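Side-chain contact in catechol 2,3-dioxygenase (Pseudomonas sp. KL28, PDB 3HPY), which probably opens the ring of catechol next to its two hydroxyl groups, using molecular oxygen and a bound iron ion: residues L30-T35 with C217-E222. Sequence-based numbering, arbitrary orientation.
Sequences LGLVET and CSFLLE
Leu30 lays one methyl, CD2, over a face of the Phe219 ring, 3.8 Å from its centroid and 14° off the ring normal, a CH-pi contact. The methyl stands slightly toward the rim, about equally near CE1 and CZ. In Leu30 CG lies anti to the backbone N (chi1 -175°), beside the carbonyl carbon, and from there the side chain crosses the phenyl group at about a right angle. Both Leu32 methyls come obliquely to Phe219 CE2, CD1 at 4.1 Å and CD2 at 4.2 Å. Two branched leucines thus grip one flat ring at different places; the contact is made by apolar side chains alone, and all three residues are buried, as suits a leucine-phenylalanine cluster.

Between the leucines, Gly31, just past helix 19-29, is the first residue to leave helical angles, with positive phi (78°); a CB here would press on the carbonyl O of Leu30, which is why glycine suits the place. The turn brings both leucines to the same ring. Pro149 touches both Leu32 and Phe219, Phe45 packs on Leu32, and Phe266 on Leu30. The residue before the phenylalanine, Ser218, hydrogen-bonds through OG to OE1 of the iron ligand Glu267, while the phenyl group itself lies about 9 Å from the iron. The contact therefore joins the turn after helix 19-29, in the N-terminal domain, to strand 213-220, which carries the iron ligand His216, in the C-terminal domain, part of the interface between the two vicinal oxygen chelate domains of an extradiol dioxygenase.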
ATOM      1  N   LEU C  30     -15.509  -4.535  14.391  1.00 27.33           N
ATOM      2  CA  LEU C  30     -14.210  -3.935  14.694  1.00 27.35           C
ATOM      3  C   LEU C  30     -13.142  -5.013  14.803  1.00 27.32           C
ATOM      4  O   LEU C  30     -11.958  -4.732  14.689  1.00 25.76           O
ATOM      5  CB  LEU C  30     -14.257  -3.128  15.997  1.00 28.72           C
ATOM      6  CG  LEU C  30     -12.964  -2.365  16.322  1.00 29.05           C
ATOM      7  CD1 LEU C  30     -12.590  -1.463  15.157  1.00 28.31           C
ATOM      8  CD2 LEU C  30     -13.150  -1.549  17.590  1.00 31.37           C
ATOM      9  N   GLY C  31     -13.564  -6.251  15.037  1.00 27.56           N
ATOM     10  CA  GLY C  31     -12.604  -7.335  15.128  1.00 28.82           C
ATOM     11  C   GLY C  31     -11.825  -7.470  16.423  1.00 28.33           C
ATOM     12  O   GLY C  31     -10.687  -7.945  16.405  1.00 27.97           O
ATOM     13  N   LEU C  32     -12.405  -7.041  17.540  1.00 27.34           N
ATOM     14  CA  LEU C  32     -11.742  -7.201  18.832  1.00 26.84           C
ATOM     15  C   LEU C  32     -11.996  -8.624  19.308  1.00 28.20           C
ATOM     16  O   LEU C  32     -13.002  -9.245  18.939  1.00 29.49           O
ATOM     17  CB  LEU C  32     -12.309  -6.232  19.874  1.00 25.46           C
ATOM     18  CG  LEU C  32     -11.699  -4.831  19.974  1.00 25.30           C
ATOM     19  CD1 LEU C  32     -11.420  -4.273  18.607  1.00 27.12           C
ATOM     20  CD2 LEU C  32     -12.625  -3.929  20.753  1.00 25.51           C
ATOM     21  N   VAL C  33     -11.084  -9.127  20.135  1.00 28.48           N
ATOM     22  CA  VAL C  33     -11.169 -10.468  20.698  1.00 29.47           C
ATOM     23  C   VAL C  33     -11.823 -10.393  22.086  1.00 31.97           C
ATOM     24  O   VAL C  33     -11.290  -9.751  22.985  1.00 33.15           O
ATOM     25  CB  VAL C  33      -9.742 -11.081  20.817  1.00 29.40           C
ATOM     26  CG1 VAL C  33      -9.803 -12.468  21.432  1.00 25.83           C
ATOM     27  CG2 VAL C  33      -9.090 -11.141  19.428  1.00 27.62           C
ATOM     28  N   GLU C  34     -12.982 -11.033  22.250  1.00 33.24           N
ATOM     29  CA  GLU C  34     -13.695 -11.028  23.534  1.00 32.88           C
ATOM     30  C   GLU C  34     -12.858 -11.821  24.508  1.00 33.10           C
ATOM     31  O   GLU C  34     -12.333 -12.867  24.156  1.00 33.24           O
ATOM     32  CB  GLU C  34     -15.065 -11.686  23.401  1.00 33.81           C
ATOM     33  CG  GLU C  34     -15.874 -11.621  24.686  1.00 36.23           C
ATOM     34  CD  GLU C  34     -17.289 -12.134  24.519  1.00 37.48           C
ATOM     35  OE1 GLU C  34     -17.943 -11.763  23.521  1.00 37.35           O
ATOM     36  OE2 GLU C  34     -17.748 -12.895  25.399  1.00 38.25           O
ATOM     37  N   THR C  35     -12.750 -11.384  25.746  1.00 33.40           N
ATOM     38  CA  THR C  35     -11.867 -12.141  26.594  1.00 36.66           C
ATOM     39  C   THR C  35     -12.403 -12.559  27.959  1.00 36.64           C
ATOM     40  O   THR C  35     -11.737 -13.273  28.716  1.00 36.97           O
ATOM     41  CB  THR C  35     -10.563 -11.356  26.703  1.00 37.52           C
ATOM     42  OG1 THR C  35      -9.687 -11.990  27.635  1.00 38.89           O
ATOM     43  CG2 THR C  35     -10.851  -9.925  27.108  1.00 36.94           C
ATOM     44  N   CYS C 217     -12.244   6.813  20.998  1.00 25.18           N
ATOM     45  CA  CYS C 217     -11.154   5.942  21.427  1.00 27.57           C
ATOM     46  C   CYS C 217     -10.536   5.535  20.090  1.00 28.91           C
ATOM     47  O   CYS C 217     -11.264   5.331  19.116  1.00 28.61           O
ATOM     48  CB  CYS C 217     -11.679   4.702  22.157  1.00 26.33           C
ATOM     49  SG  CYS C 217     -12.038   4.949  23.921  1.00 27.96           S
ATOM     50  N   SER C 218      -9.214   5.410  20.028  1.00 28.13           N
ATOM     51  CA  SER C 218      -8.582   5.063  18.759  1.00 28.06           C
ATOM     52  C   SER C 218      -7.838   3.737  18.706  1.00 26.95           C
ATOM     53  O   SER C 218      -7.190   3.326  19.671  1.00 26.30           O
ATOM     54  CB  SER C 218      -7.636   6.174  18.326  1.00 26.07           C
ATOM     55  OG  SER C 218      -7.028   5.834  17.091  1.00 23.76           O
ATOM     56  N   PHE C 219      -7.929   3.093  17.547  1.00 26.63           N
ATOM     57  CA  PHE C 219      -7.296   1.804  17.310  1.00 27.01           C
ATOM     58  C   PHE C 219      -6.273   1.889  16.183  1.00 27.34           C
ATOM     59  O   PHE C 219      -6.516   2.510  15.140  1.00 28.21           O
ATOM     60  CB  PHE C 219      -8.369   0.755  16.995  1.00 27.15           C
ATOM     61  CG  PHE C 219      -9.349   0.541  18.121  1.00 27.25           C
ATOM     62  CD1 PHE C 219     -10.416   1.415  18.311  1.00 26.42           C
ATOM     63  CD2 PHE C 219      -9.175  -0.512  19.014  1.00 29.33           C
ATOM     64  CE1 PHE C 219     -11.295   1.248  19.373  1.00 28.41           C
ATOM     65  CE2 PHE C 219     -10.047  -0.695  20.088  1.00 30.41           C
ATOM     66  CZ  PHE C 219     -11.112   0.187  20.270  1.00 30.21           C
ATOM     67  N   LEU C 220      -5.122   1.261  16.399  1.00 26.38           N
ATOM     68  CA  LEU C 220      -4.049   1.293  15.417  1.00 25.04           C
ATOM     69  C   LEU C 220      -4.219   0.270  14.305  1.00 24.91           C
ATOM     70  O   LEU C 220      -4.626  -0.860  14.556  1.00 22.98           O
ATOM     71  CB  LEU C 220      -2.702   1.070  16.120  1.00 26.82           C
ATOM     72  CG  LEU C 220      -1.423   1.182  15.275  1.00 27.52           C
ATOM     73  CD1 LEU C 220      -1.310   2.582  14.700  1.00 27.42           C
ATOM     74  CD2 LEU C 220      -0.204   0.866  16.138  1.00 27.67           C
ATOM     75  N   LEU C 221      -3.920   0.687  13.076  1.00 23.50           N
ATOM     76  CA  LEU C 221      -3.985  -0.188  11.908  1.00 24.69           C
ATOM     77  C   LEU C 221      -2.567  -0.338  11.355  1.00 24.38           C
ATOM     78  O   LEU C 221      -1.693   0.475  11.651  1.00 22.22           O
ATOM     79  CB  LEU C 221      -4.904   0.394  10.831  1.00 26.41           C
ATOM     80  CG  LEU C 221      -6.218  -0.363  10.588  1.00 28.66           C
ATOM     81  CD1 LEU C 221      -6.926  -0.588  11.906  1.00 26.91           C
ATOM     82  CD2 LEU C 221      -7.114   0.414   9.616  1.00 24.70           C
ATOM     83  N   GLU C 222      -2.349  -1.373  10.551  1.00 24.48           N
ATOM     84  CA  GLU C 222      -1.031  -1.663   9.985  1.00 27.59           C
ATOM     85  C   GLU C 222      -0.592  -0.817   8.802  1.00 26.44           C
ATOM     86  O   GLU C 222       0.569  -0.434   8.711  1.00 27.95           O
ATOM     87  CB  GLU C 222      -0.963  -3.139   9.572  1.00 29.06           C
ATOM     88  CG  GLU C 222      -0.814  -4.108  10.722  1.00 34.33           C
ATOM     89  CD  GLU C 222       0.638  -4.307  11.117  1.00 37.60           C
ATOM     90  OE1 GLU C 222       1.263  -5.262  10.611  1.00 38.80           O
ATOM     91  OE2 GLU C 222       1.158  -3.501  11.918  1.00 39.95           O
TER